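Local structure of GDP-mannose-dependent alpha-(1-6)-phosphatidylinositol monomannoside mannosyltransferase (Corynebacterium glutamicum, 3OKP) at residues A[209-214]-A[288-293]; A[203-208]-A[276-281]. The protein belongs to the GT-B glycosyltransferases, two-domain enzymes with a ligand-binding cleft, and carries guanosine-5'-diphosphate-alpha-D-mannose in this model. All coordinates share one frame; numbering follows the deposited sequence.

Interaction 1 (A[209-214]-A[288-293]); sequences PRKGQD and DVEGLG. With GDD (guanosine-5'-diphosphate-alpha-D-mannose), chain B.
In the ligand pocket of this GT-B glycosyltransferase, Arg210 and Lys211, just ahead of helix 213-226, meet Asp288 and Glu290 of the loop before helix 294-301. Four charged side chains here form one salt-bridge network. Both cations converge on Glu290 OE1. Arg210 NH1, arriving from above the carboxylate plane, is modelled 2.5 Å from this oxygen, shorter than a normal bond, so the exact length is doubtful; Lys211 NZ takes its syn lone pair at 2.9 Å. The Arg210 chain runs extended from CG to NE, past Asp288. In the conformer given, Asp288 OD1 lies 3.3 Å from Arg210 NE, the carboxylate turned 86° to the guanidinium, and a water links Arg210 N to Asp288 OD2; a second conformer makes both less certain than the Lys211 bond. Val289 O sits 3.4 Å above the guanidinium centre, and Lys211 CE covers the opposite face near the rim. Lys211 NZ also donates to O3B of guanosine-5'-diphosphate-alpha-D-mannose at 2.8 Å. Glu290 and Glu298, eight positions apart, match the EX7E motif of related glycosyltransferases. Sharing one carboxylate oxygen holds the lysine and arginine close together, and their positive charge would be expected to favour binding of the diphosphate.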
# COMPACT_ATOMS: atom_id res chain seq x y z
N PRO A 209 8.31 -15.44 -0.17
CA PRO A 209 7.51 -16.50 -0.80
C PRO A 209 6.10 -16.09 -1.26
O PRO A 209 5.70 -16.44 -2.37
CB PRO A 209 7.41 -17.56 0.30
CG PRO A 209 8.65 -17.38 1.09
CD PRO A 209 8.95 -15.91 1.07
N ARG A 210 5.37 -15.34 -0.43
CA ARG A 210 3.96 -15.07 -0.70
C ARG A 210 3.68 -14.20 -1.93
O ARG A 210 2.56 -14.20 -2.44
CB ARG A 210 3.25 -14.50 0.54
CG ARG A 210 3.57 -13.05 0.88
CD ARG A 210 2.64 -12.54 1.97
NE ARG A 210 2.88 -11.13 2.30
CZ ARG A 210 2.30 -10.11 1.66
NH1 ARG A 210 1.46 -10.36 0.67
NH2 ARG A 210 2.57 -8.86 2.01
N LYS A 211 4.70 -13.49 -2.42
CA LYS A 211 4.54 -12.60 -3.58
C LYS A 211 4.45 -13.36 -4.91
O LYS A 211 4.04 -12.81 -5.93
CB LYS A 211 5.65 -11.55 -3.62
CG LYS A 211 5.73 -10.65 -2.39
CD LYS A 211 4.61 -9.61 -2.36
CE LYS A 211 4.75 -8.68 -1.16
NZ LYS A 211 3.71 -7.62 -1.16
N GLY A 212 4.84 -14.64 -4.89
CA GLY A 212 4.66 -15.50 -6.05
C GLY A 212 5.63 -15.30 -7.19
O GLY A 212 5.31 -15.63 -8.34
N GLN A 213 6.82 -14.78 -6.89
CA GLN A 213 7.92 -14.78 -7.86
C GLN A 213 8.28 -16.22 -8.20
O GLN A 213 8.62 -16.53 -9.34
CB GLN A 213 9.17 -14.06 -7.34
CG GLN A 213 9.02 -12.55 -7.14
CD GLN A 213 8.67 -12.17 -5.72
OE1 GLN A 213 8.44 -13.03 -4.86
NE2 GLN A 213 8.63 -10.87 -5.45
N ASP A 214 8.18 -17.10 -7.19
CA ASP A 214 8.41 -18.53 -7.40
C ASP A 214 7.39 -19.14 -8.36
O ASP A 214 7.74 -19.94 -9.22
CB ASP A 214 8.50 -19.31 -6.07
CG ASP A 214 7.33 -19.03 -5.11
OD1 ASP A 214 6.32 -18.41 -5.50
OD2 ASP A 214 7.44 -19.45 -3.94
N ASP A 288 -0.03 -14.56 6.74
CA ASP A 288 0.85 -14.00 5.72
C ASP A 288 0.00 -13.71 4.48
O ASP A 288 -0.17 -14.58 3.61
CB ASP A 288 1.99 -14.97 5.43
CG ASP A 288 3.17 -14.30 4.74
OD1 ASP A 288 3.38 -13.09 4.94
OD2 ASP A 288 3.88 -15.01 3.99
N VAL A 289 -0.53 -12.50 4.40
CA VAL A 289 -1.53 -12.16 3.41
C VAL A 289 -1.30 -10.78 2.78
O VAL A 289 -0.74 -9.88 3.41
CB VAL A 289 -2.96 -12.25 4.05
CG1 VAL A 289 -3.18 -11.15 5.10
CG2 VAL A 289 -4.04 -12.25 3.00
N GLU A 290 -1.72 -10.65 1.52
CA GLU A 290 -1.67 -9.37 0.82
C GLU A 290 -2.85 -8.52 1.24
O GLU A 290 -3.99 -8.79 0.86
CB GLU A 290 -1.67 -9.60 -0.70
CG GLU A 290 -1.25 -8.39 -1.53
CD GLU A 290 0.18 -7.96 -1.27
OE1 GLU A 290 1.09 -8.82 -1.27
OE2 GLU A 290 0.40 -6.75 -1.07
N GLY A 291 -2.58 -7.49 2.04
CA GLY A 291 -3.62 -6.61 2.57
C GLY A 291 -4.37 -5.89 1.47
O GLY A 291 -5.61 -5.83 1.48
N LEU A 292 -3.63 -5.34 0.52
CA LEU A 292 -4.21 -4.72 -0.66
C LEU A 292 -3.33 -4.96 -1.88
O LEU A 292 -3.71 -5.70 -2.79
CB LEU A 292 -4.46 -3.22 -0.43
CG LEU A 292 -5.15 -2.45 -1.57
CD1 LEU A 292 -6.60 -2.90 -1.77
CD2 LEU A 292 -5.07 -0.96 -1.30
N GLY A 293 -2.14 -4.35 -1.88
CA GLY A 293 -1.20 -4.51 -2.99
C GLY A 293 -1.10 -3.25 -3.82
O GLY A 293 -1.71 -3.15 -4.89
N2 GDD B . 12.18 1.95 -5.11
C2 GDD B . 11.76 0.66 -5.14
N1 GDD B . 12.56 -0.31 -5.65
N3 GDD B . 10.53 0.35 -4.65
C4 GDD B . 10.09 -0.94 -4.67
C5 GDD B . 10.90 -1.94 -5.19
C6 GDD B . 12.15 -1.60 -5.68
O6 GDD B . 12.91 -2.48 -6.15
N7 GDD B . 10.22 -3.10 -5.08
C8 GDD B . 9.02 -2.82 -4.51
N9 GDD B . 8.95 -1.51 -4.27
C1' GDD B . 7.81 -0.77 -3.66
C2' GDD B . 6.63 -0.71 -4.62
O2' GDD B . 6.76 0.37 -5.54
C3' GDD B . 5.45 -0.55 -3.68
O3' GDD B . 5.17 0.83 -3.47
C4' GDD B . 5.89 -1.20 -2.37
O4' GDD B . 7.31 -1.39 -2.47
C5' GDD B . 5.20 -2.54 -2.14
O5' GDD B . 4.03 -2.38 -1.33
PA GDD B . 2.93 -3.32 -1.37
O1A GDD B . 1.95 -2.84 -0.75
O2A GDD B . 2.58 -3.55 -2.55
O3A GDD B . 3.31 -4.58 -0.75
PB GDD B . 3.88 -4.72 0.58
O2B GDD B . 3.39 -3.89 1.37
O3B GDD B . 3.66 -5.87 1.00
O1B GDD B . 5.31 -4.54 0.51
O HOH W 1 6.05 -14.57 2.42

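Interaction 2 (A[203-208]-A[276-281]); sequences CNSRLV and FAMPAR. With GDD (guanosine-5'-diphosphate-alpha-D-mannose), chain B.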
# COMPACT_ATOMS: atom_id res chain seq x y z
N CYS A 203 7.75 -7.92 -12.41
CA CYS A 203 7.28 -8.18 -11.05
C CYS A 203 8.07 -7.33 -10.06
O CYS A 203 9.22 -7.65 -9.74
CB CYS A 203 7.37 -9.66 -10.68
SG CYS A 203 6.76 -10.04 -9.01
N ASN A 204 7.45 -6.24 -9.61
CA ASN A 204 8.01 -5.41 -8.55
C ASN A 204 7.38 -5.82 -7.23
O ASN A 204 6.16 -5.79 -7.10
CB ASN A 204 7.75 -3.92 -8.80
CG ASN A 204 8.10 -3.49 -10.21
OD1 ASN A 204 9.00 -4.04 -10.85
ND2 ASN A 204 7.38 -2.49 -10.72
N SER A 205 8.23 -6.20 -6.27
CA SER A 205 7.80 -6.64 -4.94
C SER A 205 9.00 -7.12 -4.14
O SER A 205 10.00 -7.56 -4.71
CB SER A 205 6.78 -7.78 -5.03
OG SER A 205 5.46 -7.29 -5.14
N ARG A 206 8.89 -7.05 -2.81
CA ARG A 206 9.87 -7.64 -1.92
C ARG A 206 9.99 -9.13 -2.22
O ARG A 206 8.99 -9.78 -2.55
CB ARG A 206 9.47 -7.45 -0.45
CG ARG A 206 9.47 -5.99 0.02
CD ARG A 206 9.11 -5.86 1.50
NE ARG A 206 7.74 -6.28 1.79
CZ ARG A 206 7.40 -7.45 2.33
NH1 ARG A 206 8.34 -8.33 2.66
NH2 ARG A 206 6.12 -7.73 2.54
N LEU A 207 11.20 -9.66 -2.13
CA LEU A 207 11.44 -11.06 -2.46
C LEU A 207 11.13 -11.94 -1.25
O LEU A 207 12.02 -12.27 -0.46
CB LEU A 207 12.87 -11.28 -2.98
CG LEU A 207 13.34 -10.40 -4.15
CD1 LEU A 207 14.75 -10.80 -4.58
CD2 LEU A 207 12.38 -10.44 -5.33
N VAL A 208 9.85 -12.28 -1.11
CA VAL A 208 9.37 -13.21 -0.07
C VAL A 208 8.42 -14.21 -0.74
O VAL A 208 7.80 -13.89 -1.76
CB VAL A 208 8.68 -12.47 1.13
CG1 VAL A 208 9.69 -11.62 1.90
CG2 VAL A 208 7.49 -11.62 0.66
N PHE A 276 2.39 -6.60 -16.07
CA PHE A 276 2.80 -6.67 -14.67
C PHE A 276 2.13 -7.88 -14.04
O PHE A 276 0.91 -8.04 -14.12
CB PHE A 276 2.44 -5.40 -13.89
CG PHE A 276 2.79 -5.48 -12.42
CD1 PHE A 276 1.87 -5.98 -11.49
CD2 PHE A 276 4.04 -5.07 -11.96
CE1 PHE A 276 2.19 -6.07 -10.14
CE2 PHE A 276 4.37 -5.15 -10.61
CZ PHE A 276 3.44 -5.65 -9.70
N ALA A 277 2.93 -8.73 -13.40
CA ALA A 277 2.41 -9.93 -12.76
C ALA A 277 2.98 -10.09 -11.35
O ALA A 277 4.19 -9.96 -11.13
CB ALA A 277 2.72 -11.16 -13.60
N MET A 278 2.09 -10.35 -10.40
CA MET A 278 2.47 -10.68 -9.03
C MET A 278 1.36 -11.54 -8.45
O MET A 278 0.39 -11.02 -7.89
CB MET A 278 2.70 -9.41 -8.19
CG MET A 278 3.49 -9.64 -6.90
SD MET A 278 2.48 -10.06 -5.47
CE MET A 278 1.96 -8.43 -4.92
N PRO A 279 1.48 -12.88 -8.61
CA PRO A 279 0.43 -13.80 -8.20
C PRO A 279 0.49 -14.12 -6.71
O PRO A 279 0.82 -15.25 -6.32
CB PRO A 279 0.70 -15.04 -9.06
CG PRO A 279 2.17 -15.02 -9.32
CD PRO A 279 2.64 -13.58 -9.20
N ALA A 280 0.18 -13.12 -5.89
CA ALA A 280 0.22 -13.24 -4.43
C ALA A 280 -0.64 -14.39 -3.91
O ALA A 280 -1.77 -14.59 -4.35
CB ALA A 280 -0.22 -11.92 -3.78
N ARG A 281 -0.07 -15.16 -2.98
CA ARG A 281 -0.80 -16.24 -2.31
C ARG A 281 -0.79 -16.03 -0.80
O ARG A 281 0.16 -15.48 -0.25
CB ARG A 281 -0.22 -17.62 -2.67
CG ARG A 281 1.18 -17.89 -2.12
CD ARG A 281 1.59 -19.33 -2.36
NE ARG A 281 2.95 -19.59 -1.89
CZ ARG A 281 4.06 -19.35 -2.59
NH1 ARG A 281 3.98 -18.84 -3.81
NH2 ARG A 281 5.25 -19.63 -2.06
N2 GDD B . 12.18 1.95 -5.11
C2 GDD B . 11.76 0.66 -5.14
N1 GDD B . 12.56 -0.31 -5.65
N3 GDD B . 10.53 0.35 -4.65
C4 GDD B . 10.09 -0.94 -4.67
C5 GDD B . 10.90 -1.94 -5.19
C6 GDD B . 12.15 -1.60 -5.68
O6 GDD B . 12.91 -2.48 -6.15
N7 GDD B . 10.22 -3.10 -5.08
C8 GDD B . 9.02 -2.82 -4.51
N9 GDD B . 8.95 -1.51 -4.27
C1' GDD B . 7.81 -0.77 -3.66
C2' GDD B . 6.63 -0.71 -4.62
O2' GDD B . 6.76 0.37 -5.54
C3' GDD B . 5.45 -0.55 -3.68
O3' GDD B . 5.17 0.83 -3.47
C4' GDD B . 5.89 -1.20 -2.37
O4' GDD B . 7.31 -1.39 -2.47
C5' GDD B . 5.20 -2.54 -2.14
O5' GDD B . 4.03 -2.38 -1.33
PA GDD B . 2.93 -3.32 -1.37
O1A GDD B . 1.95 -2.84 -0.75
O2A GDD B . 2.58 -3.55 -2.55
O3A GDD B . 3.31 -4.58 -0.75
PB GDD B . 3.88 -4.72 0.58
O2B GDD B . 3.39 -3.89 1.37
O3B GDD B . 3.66 -5.87 1.00
O1B GDD B . 5.31 -4.54 0.51
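Met278 lies against Cys203 and Ser205 where two neighbouring parallel strands, 200-204 and 275-278, reach their carboxyl ends. They are the first and fourth strands of a six-stranded sheet ordered 3-2-1-4-5-6, the Rossmann-like order, and between these two the chain reverses its direction of travel across the sheet. The backbones splay apart: Cys203 CA is 5.5 Å from Ala277 CA, but Ser205 CA is 7.8 Å from Met278 CA. The Met278 side chain bridges this widening. Its CB points toward the other strand and lies at the margin of contact with Cys203 SG. With CG anti to the backbone N (chi1 -163°), that methylene touches Cys203 SG and approaches Ser205 OG to 3.5 Å. A bend at chi2 (-89°) then brings SD against Lys211 O, and a second bend curls CE back to within 3.7 Å of Ser205 OG. That hydroxyl is already engaged, donating to Asn204 O at 2.6 Å. One residue back, Cys203 CB packs against Ala277 O at 3.2 Å. The Phe276 ring approaches the backbone obliquely, its CE2 lying 3.4 Å from Asn204 N, and also meets the Asn204 amide, whose ND2 is buried without a partner in the model. Beyond the strand, Arg206 swings outward, and its NE donates nearly straight (164°) to O1B of guanosine-5'-diphosphate-alpha-D-mannose at 3.3 Å. No hydrogen bond joins the two segments, so contact between them rests on van der Waals packing of sulfur, methylene, ring and backbone atoms, while Arg206 turns to the ligand, where it probably offsets some of the negative charge of the beta phosphate (PB).

Overall arrangement
From the N terminus, strand 200-204 opens the series and its exit, 203-208, runs directly into 209-214 and helix 213-226. Some 67 residues after 208 the chain returns as strand 275-278, where interaction 2 closes its loop; interaction 1 closes a second, of 73 residues, only when 288-293 arrives ahead of helix 294-301. The two loops therefore cross, their segments alternating along the chain. Their centres are about 6 Å apart, and they join through Arg210 O with Arg281 N and the Asp214–Arg281 salt bridge. Sheet core and pocket loops of a single domain are thus tied together, both contacts reaching the same ligand.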